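PDB 2P1G: putative xylanase from Bacteroides fragilis, which is of unproven function, perhaps a glycoside-cleaving hydrolase, though its amidase-like family is related to papain-type cysteine peptidases. Local coordinates for residues Asp42-Val47 / His90-Trp95; Ala23-Val28 / Ile35-Glu40; Ala179-Thr182 / Asp188-His191. All blocks are in the same frame, centred on the assembly; numbering follows the deposited sequence.

Contact 1. Residues Asp42-Val47 / His90-Trp95; sequences DCTTFV and HYISDW
The indole of Trp95 meets Val47 at the far corner of its six-membered ring, where CH2 lies 4.1 Å from Val47 CG1. The methyl approaches at a slant. Trp95 reaches it because its CG stands anti to the backbone N (chi1 -173°), which throws the ring across to helix 43-54. The pyrrole edge is occupied by Glu48, the residue after Val47, whose OE2 accepts from Trp95 NE1, giving the buried N-H a partner and restricting rotation of the ring.

The second touch involves Thr44 and Ile92, which lie alongside with their side chains running opposite ways, Thr44 OG1 being 4.0 Å from Ile92 CD1. No hydrogen bond crosses between the segments, and only 164 Å² is buried in total.

Within its own segment, the Asp42 carboxylate caps helix 43-54. Its OD1 takes Thr45 N at 2.9 Å, nearly in line with the C-O bond, and Thr44 N weakly; Asp42 N donates back to Thr45 OG1 at 3.1 Å, completing a capping box that fixes the first turn.

Two helix starts, those of 43-54 and 92-101, are thus set side by side in the interior, close to the centre of the chain. Strand 189-198 touches both of them and places Met192 on Trp95, while helix 65-76 brings Ile75 to the same indole.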
# COMPACT_ATOMS: atom_id res chain seq x y z
N ASP A 42 -3.75 -5.93 7.69
CA ASP A 42 -2.59 -6.36 6.89
C ASP A 42 -1.79 -5.14 6.43
O ASP A 42 -2.09 -4.01 6.84
CB ASP A 42 -3.00 -7.29 5.72
CG ASP A 42 -3.95 -6.62 4.73
OD1 ASP A 42 -3.74 -5.44 4.39
OD2 ASP A 42 -4.88 -7.31 4.23
N CYS A 43 -0.76 -5.34 5.61
CA CYS A 43 0.10 -4.22 5.30
C CYS A 43 -0.65 -3.06 4.62
O CYS A 43 -0.35 -1.89 4.84
CB CYS A 43 1.32 -4.69 4.52
SG CYS A 43 1.07 -4.87 2.77
N THR A 44 -1.64 -3.41 3.81
CA THR A 44 -2.39 -2.42 3.06
C THR A 44 -3.52 -1.81 3.88
O THR A 44 -3.65 -0.59 3.90
CB THR A 44 -2.91 -3.03 1.76
OG1 THR A 44 -1.79 -3.26 0.89
CG2 THR A 44 -3.90 -2.07 1.08
N THR A 45 -4.31 -2.61 4.58
CA THR A 45 -5.44 -2.01 5.30
C THR A 45 -4.92 -1.11 6.41
O THR A 45 -5.53 -0.08 6.70
CB THR A 45 -6.48 -3.03 5.83
OG1 THR A 45 -5.91 -3.82 6.87
CG2 THR A 45 -6.97 -3.92 4.72
N PHE A 46 -3.76 -1.45 6.99
CA PHE A 46 -3.17 -0.59 8.00
C PHE A 46 -2.97 0.81 7.43
O PHE A 46 -3.45 1.79 8.00
CB PHE A 46 -1.83 -1.16 8.52
CG PHE A 46 -1.00 -0.15 9.28
CD1 PHE A 46 -1.59 0.61 10.30
CD2 PHE A 46 0.33 0.06 8.96
CE1 PHE A 46 -0.86 1.56 11.01
CE2 PHE A 46 1.10 1.02 9.68
CZ PHE A 46 0.50 1.76 10.71
N VAL A 47 -2.28 0.91 6.30
CA VAL A 47 -2.01 2.21 5.70
C VAL A 47 -3.30 2.92 5.29
O VAL A 47 -3.42 4.13 5.50
CB VAL A 47 -1.01 2.07 4.55
CG1 VAL A 47 -0.88 3.36 3.75
CG2 VAL A 47 0.34 1.62 5.10
N HIS A 90 -6.59 -3.83 -5.66
CA HIS A 90 -5.72 -4.92 -5.19
C HIS A 90 -4.25 -4.71 -5.51
O HIS A 90 -3.39 -5.02 -4.69
CB HIS A 90 -6.19 -6.23 -5.81
CG HIS A 90 -7.62 -6.54 -5.50
ND1 HIS A 90 -8.05 -6.84 -4.23
CD2 HIS A 90 -8.72 -6.58 -6.30
CE1 HIS A 90 -9.35 -7.06 -4.25
NE2 HIS A 90 -9.78 -6.89 -5.49
N TYR A 91 -3.94 -4.24 -6.72
CA TYR A 91 -2.54 -3.96 -7.01
C TYR A 91 -2.19 -2.60 -6.46
O TYR A 91 -2.87 -1.63 -6.73
CB TYR A 91 -2.29 -3.94 -8.51
CG TYR A 91 -2.20 -5.32 -9.12
CD1 TYR A 91 -1.02 -6.07 -9.02
CD2 TYR A 91 -3.28 -5.87 -9.78
CE1 TYR A 91 -0.93 -7.34 -9.58
CE2 TYR A 91 -3.20 -7.13 -10.35
CZ TYR A 91 -2.03 -7.85 -10.25
OH TYR A 91 -1.97 -9.09 -10.81
N ILE A 92 -1.10 -2.53 -5.71
CA ILE A 92 -0.64 -1.26 -5.13
C ILE A 92 -0.35 -0.15 -6.14
O ILE A 92 -0.63 1.01 -5.85
CB ILE A 92 0.45 -1.51 -4.09
CG1 ILE A 92 -0.13 -2.33 -2.94
CG2 ILE A 92 0.99 -0.19 -3.54
CD1 ILE A 92 0.91 -2.88 -1.97
N SER A 93 0.15 -0.48 -7.34
CA SER A 93 0.35 0.55 -8.36
C SER A 93 -0.96 1.22 -8.68
O SER A 93 -1.02 2.42 -8.89
CB SER A 93 0.92 -0.02 -9.67
OG SER A 93 2.24 -0.48 -9.44
N ASP A 94 -2.01 0.42 -8.73
CA ASP A 94 -3.33 0.90 -9.07
C ASP A 94 -3.89 1.76 -7.90
O ASP A 94 -4.46 2.83 -8.11
CB ASP A 94 -4.21 -0.33 -9.28
CG ASP A 94 -5.42 -0.06 -10.12
OD1 ASP A 94 -5.60 1.05 -10.68
OD2 ASP A 94 -6.23 -1.01 -10.22
N TRP A 95 -3.71 1.25 -6.68
CA TRP A 95 -4.06 1.93 -5.45
C TRP A 95 -3.39 3.31 -5.38
O TRP A 95 -4.03 4.34 -5.07
CB TRP A 95 -3.64 1.07 -4.27
CG TRP A 95 -4.06 1.52 -2.90
CD1 TRP A 95 -5.15 1.10 -2.21
CD2 TRP A 95 -3.37 2.43 -2.04
NE1 TRP A 95 -5.21 1.72 -0.98
CE2 TRP A 95 -4.11 2.53 -0.85
CE3 TRP A 95 -2.18 3.17 -2.17
CZ2 TRP A 95 -3.71 3.35 0.22
CZ3 TRP A 95 -1.78 3.98 -1.12
CH2 TRP A 95 -2.54 4.07 0.06

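Contact 2. Residues Ala23-Val28 / Ile35-Glu40; sequences AGTLEV and IINCDE
Thr25 and Glu40 meet in a contact between two segments of one long loop, near the surface, within the connection from helix 10-14 to helix 43-54. Neither segment is a regular helix or strand, no direct hydrogen bond crosses, and the join rests on methyl packing plus two bridging waters. Thr25 CG2 lies 3.4 Å from Glu40 O and near Glu40 CB, the two side chains crossing at a slant; the amide nitrogen of Asn37 also borders this methyl. Thr25 OG1 sits between the backbone N and the carbonyl carbon (chi1 58°), with CG2 anti to the carbonyl carbon, which turns the methyl to Glu40 and the hydroxyl to a water.

That water bonds to Thr25 OG1 at 2.7 Å and donates to Glu40 O; another donates to Thr25 O and accepts from Asn37 ND2 at 2.9 Å. The threonine is therefore tied to the facing segment through its hydroxyl and its carbonyl.

Each segment is also folded on itself. Gly24 to Glu27 form a type I beta turn, closed by Glu27 N to Gly24 O, while Asn37 makes an Asx turn, its OD1 accepting from Asp39 N at 3.2 Å and, weakly, from Glu40 N. Its ND2 donates almost straight (166°) to Glu40 OE1 at 3.1 Å, in the Asn37 amide plane but on the anti side of the carboxylate. With both ends of the amide engaged, its flip is defined.

The apolar half is built on Ile35. Leu26 and Ile35 run past each other in opposite directions, Leu26 CD2 4.0 Å from Ile35 CB, and Val28 CG2 touches Ile35 CD1 at 3.8 Å. Arg76 bonds to Ile35 O and packs on Leu26.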
# COMPACT_ATOMS: atom_id res chain seq x y z
N ALA A 23 -4.36 -11.64 7.55
CA ALA A 23 -4.63 -11.52 6.13
C ALA A 23 -6.09 -11.87 5.86
O ALA A 23 -6.71 -12.64 6.60
CB ALA A 23 -3.69 -12.44 5.31
N GLY A 24 -6.65 -11.29 4.80
CA GLY A 24 -7.99 -11.65 4.40
C GLY A 24 -9.15 -11.04 5.17
O GLY A 24 -10.29 -11.50 5.02
N THR A 25 -8.90 -9.99 5.95
CA THR A 25 -9.97 -9.34 6.69
C THR A 25 -11.05 -8.76 5.79
O THR A 25 -12.17 -8.55 6.23
CB THR A 25 -9.47 -8.19 7.63
OG1 THR A 25 -8.77 -7.20 6.86
CG2 THR A 25 -8.52 -8.75 8.73
N LEU A 26 -10.69 -8.45 4.54
CA LEU A 26 -11.67 -7.84 3.63
C LEU A 26 -12.45 -8.88 2.79
O LEU A 26 -13.30 -8.50 1.97
CB LEU A 26 -11.01 -6.78 2.73
CG LEU A 26 -10.20 -5.70 3.43
CD1 LEU A 26 -9.73 -4.63 2.43
CD2 LEU A 26 -11.01 -5.06 4.57
N GLU A 27 -12.16 -10.16 2.99
CA GLU A 27 -12.77 -11.22 2.17
C GLU A 27 -13.86 -12.01 2.89
O GLU A 27 -14.32 -13.04 2.37
CB GLU A 27 -11.69 -12.19 1.66
CG GLU A 27 -10.37 -11.59 1.23
CD GLU A 27 -10.49 -10.44 0.23
OE1 GLU A 27 -11.52 -10.35 -0.48
OE2 GLU A 27 -9.55 -9.62 0.19
N VAL A 28 -14.26 -11.56 4.08
CA VAL A 28 -15.10 -12.36 4.97
C VAL A 28 -16.58 -12.45 4.57
O VAL A 28 -17.30 -13.38 5.00
CB VAL A 28 -14.96 -11.92 6.46
CG1 VAL A 28 -13.52 -12.15 6.93
CG2 VAL A 28 -15.42 -10.47 6.68
N ILE A 35 -15.77 -2.73 4.48
CA ILE A 35 -15.47 -3.34 5.77
C ILE A 35 -14.46 -2.50 6.55
O ILE A 35 -13.38 -2.21 6.04
CB ILE A 35 -14.90 -4.78 5.60
CG1 ILE A 35 -15.99 -5.71 5.05
CG2 ILE A 35 -14.33 -5.31 6.95
CD1 ILE A 35 -15.51 -7.14 4.86
N ILE A 36 -14.82 -2.12 7.77
CA ILE A 36 -13.90 -1.40 8.66
C ILE A 36 -13.51 -2.36 9.78
O ILE A 36 -14.32 -2.67 10.66
CB ILE A 36 -14.52 -0.11 9.24
CG1 ILE A 36 -14.98 0.81 8.09
CG2 ILE A 36 -13.54 0.59 10.18
CD1 ILE A 36 -15.81 2.02 8.55
N ASN A 37 -12.27 -2.83 9.73
CA ASN A 37 -11.77 -3.72 10.77
C ASN A 37 -10.41 -3.23 11.22
O ASN A 37 -9.40 -3.63 10.68
CB ASN A 37 -11.68 -5.17 10.25
CG ASN A 37 -11.30 -6.16 11.34
OD1 ASN A 37 -10.94 -5.76 12.45
ND2 ASN A 37 -11.39 -7.46 11.03
N CYS A 38 -10.42 -2.33 12.21
CA CYS A 38 -9.20 -1.71 12.71
C CYS A 38 -8.52 -2.55 13.79
O CYS A 38 -7.44 -2.19 14.28
CB CYS A 38 -9.50 -0.30 13.22
SG CYS A 38 -9.99 0.87 11.93
N ASP A 39 -9.15 -3.67 14.14
CA ASP A 39 -8.66 -4.59 15.17
C ASP A 39 -7.68 -5.65 14.66
O ASP A 39 -6.94 -6.23 15.45
CB ASP A 39 -9.85 -5.31 15.82
CG ASP A 39 -10.85 -4.34 16.43
OD1 ASP A 39 -10.42 -3.32 17.03
OD2 ASP A 39 -12.07 -4.61 16.32
N GLU A 40 -7.75 -5.94 13.35
CA GLU A 40 -6.90 -6.91 12.68
C GLU A 40 -6.59 -6.33 11.31
O GLU A 40 -7.51 -6.01 10.55
CB GLU A 40 -7.64 -8.24 12.47
CG GLU A 40 -8.32 -8.77 13.71
CD GLU A 40 -9.21 -9.93 13.41
OE1 GLU A 40 -10.31 -9.72 12.83
OE2 GLU A 40 -8.81 -11.07 13.76
O HOH W 1 -8.32 -4.85 8.02
O HOH W 2 -12.80 -8.73 8.86

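Contact 3. Residues Ala179-Thr182 / Asp188-His191; sequences ALTT and DVSH
The backbone of Leu180 bonds to two successive residues of the facing segment, Leu180 N donating to His191 O at 2.8 Å and Leu180 O accepting from Ser190 N at 2.9 Å. The carbonyl of Leu180 faces Ser190 N nearly head-on. One residue thus answers two, and Ser190 has a helix-like backbone (psi -22°) where the chain turns a corner; both observations are consistent with a beta bulge. A third bond, Thr182 N to Asp188 O at 3.1 Å, is less well aimed, since the donor sits 46° out of the carbonyl plane. Between these bonds, Thr181 and Val189 form a non-hydrogen-bonded pair, and Val189 CA makes a CA-H...O contact of 3.3 Å with Leu180 O.

Val189 CG1 stands anti to its backbone N (chi1 166°), which brings this methyl to 3.8 Å from Ala179 CB and also close to Leu180 O. At the other end, Thr182 CG2 rests 3.7 Å from Val189 N and flanks the bent chain at Ser190. The Thr182 hydroxyl is employed elsewhere, by Ser230 O and Thr184 N, and Thr181 OG1 bonds to Thr232 OG1 on strand 231-238.

His191 offers its ring edge to Leu180: Leu180 CD1 lies near the ring plane, 4.2 Å from His191 ND1. Another imidazole, that of His206, stands almost perpendicular to it, and His191 NE2 bonds weakly to Ala207 O.

These residues are the turn-side ends of the hairpin made by strands 177-182 and 189-198 of the antiparallel sheet. A histidine on such a strand, touching a cysteine at a helix start as His191 touches Cys43, is consistent with the Cys-His pair of papain-like folds, although catalysis is not established here.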
# COMPACT_ATOMS: atom_id res chain seq x y z
N ALA A 179 6.23 2.57 -0.38
CA ALA A 179 5.94 1.29 -1.07
C ALA A 179 7.24 0.62 -1.50
O ALA A 179 8.06 1.23 -2.20
CB ALA A 179 5.03 1.51 -2.29
N LEU A 180 7.41 -0.63 -1.10
CA LEU A 180 8.64 -1.38 -1.40
C LEU A 180 8.42 -2.09 -2.73
O LEU A 180 7.55 -2.98 -2.83
CB LEU A 180 8.89 -2.41 -0.31
CG LEU A 180 9.17 -1.93 1.12
CD1 LEU A 180 9.89 -3.03 1.88
CD2 LEU A 180 9.98 -0.69 1.17
N THR A 181 9.22 -1.71 -3.71
CA THR A 181 9.09 -2.20 -5.09
C THR A 181 9.82 -3.52 -5.20
O THR A 181 10.78 -3.78 -4.47
CB THR A 181 9.63 -1.18 -6.15
OG1 THR A 181 10.99 -0.84 -5.87
CG2 THR A 181 8.80 0.10 -6.13
N THR A 182 9.34 -4.35 -6.13
CA THR A 182 9.82 -5.73 -6.26
C THR A 182 9.97 -6.09 -7.74
O THR A 182 9.31 -5.49 -8.60
CB THR A 182 8.86 -6.74 -5.54
OG1 THR A 182 9.37 -8.08 -5.68
CG2 THR A 182 7.41 -6.72 -6.14
N ASP A 188 4.34 -5.59 -8.63
CA ASP A 188 4.89 -4.26 -8.66
C ASP A 188 5.52 -3.86 -7.32
O ASP A 188 6.60 -3.28 -7.25
CB ASP A 188 3.75 -3.25 -8.98
CG ASP A 188 2.39 -3.51 -8.18
OD1 ASP A 188 2.17 -4.51 -7.53
OD2 ASP A 188 1.51 -2.65 -8.24
N VAL A 189 4.79 -4.16 -6.26
CA VAL A 189 5.08 -3.67 -4.92
C VAL A 189 4.72 -4.84 -4.03
O VAL A 189 3.65 -5.46 -4.20
CB VAL A 189 4.20 -2.43 -4.55
CG1 VAL A 189 4.26 -2.14 -3.05
CG2 VAL A 189 4.59 -1.19 -5.38
N SER A 190 5.61 -5.18 -3.11
CA SER A 190 5.36 -6.34 -2.26
C SER A 190 4.82 -5.94 -0.90
O SER A 190 4.17 -6.74 -0.24
CB SER A 190 6.64 -7.12 -2.09
OG SER A 190 7.62 -6.29 -1.54
N HIS A 191 5.06 -4.70 -0.49
CA HIS A 191 4.76 -4.27 0.87
C HIS A 191 4.69 -2.74 0.91
O HIS A 191 5.29 -2.09 0.09
CB HIS A 191 5.91 -4.74 1.77
CG HIS A 191 5.61 -4.69 3.23
ND1 HIS A 191 6.49 -4.14 4.14
CD2 HIS A 191 4.55 -5.14 3.94
CE1 HIS A 191 5.97 -4.24 5.35
NE2 HIS A 191 4.80 -4.83 5.26

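Overall arrangement
Contact 1 lies between the other two, its centre 13 Å from that of contact 2 and 10 Å from that of contact 3. Contacts 2 and 3 do not touch; their nearest atoms are about 11 Å apart. Toward contact 2 the link is apolar, Thr45 CG2 meeting Leu26 CD1 at 3.6 Å. Toward contact 3 it is broader: Ser93 OG lies 2.6 Å from Asp188 OD2, a probable hydrogen bond, and Ile92 CD1 is 3.6 Å from Val189 CG1. The distance from Cys43 CB to His191 CD2 is 3.3 Å. If the protein works like its papain-type relatives, this would mark the active site, at the junction of contacts 1 and 3.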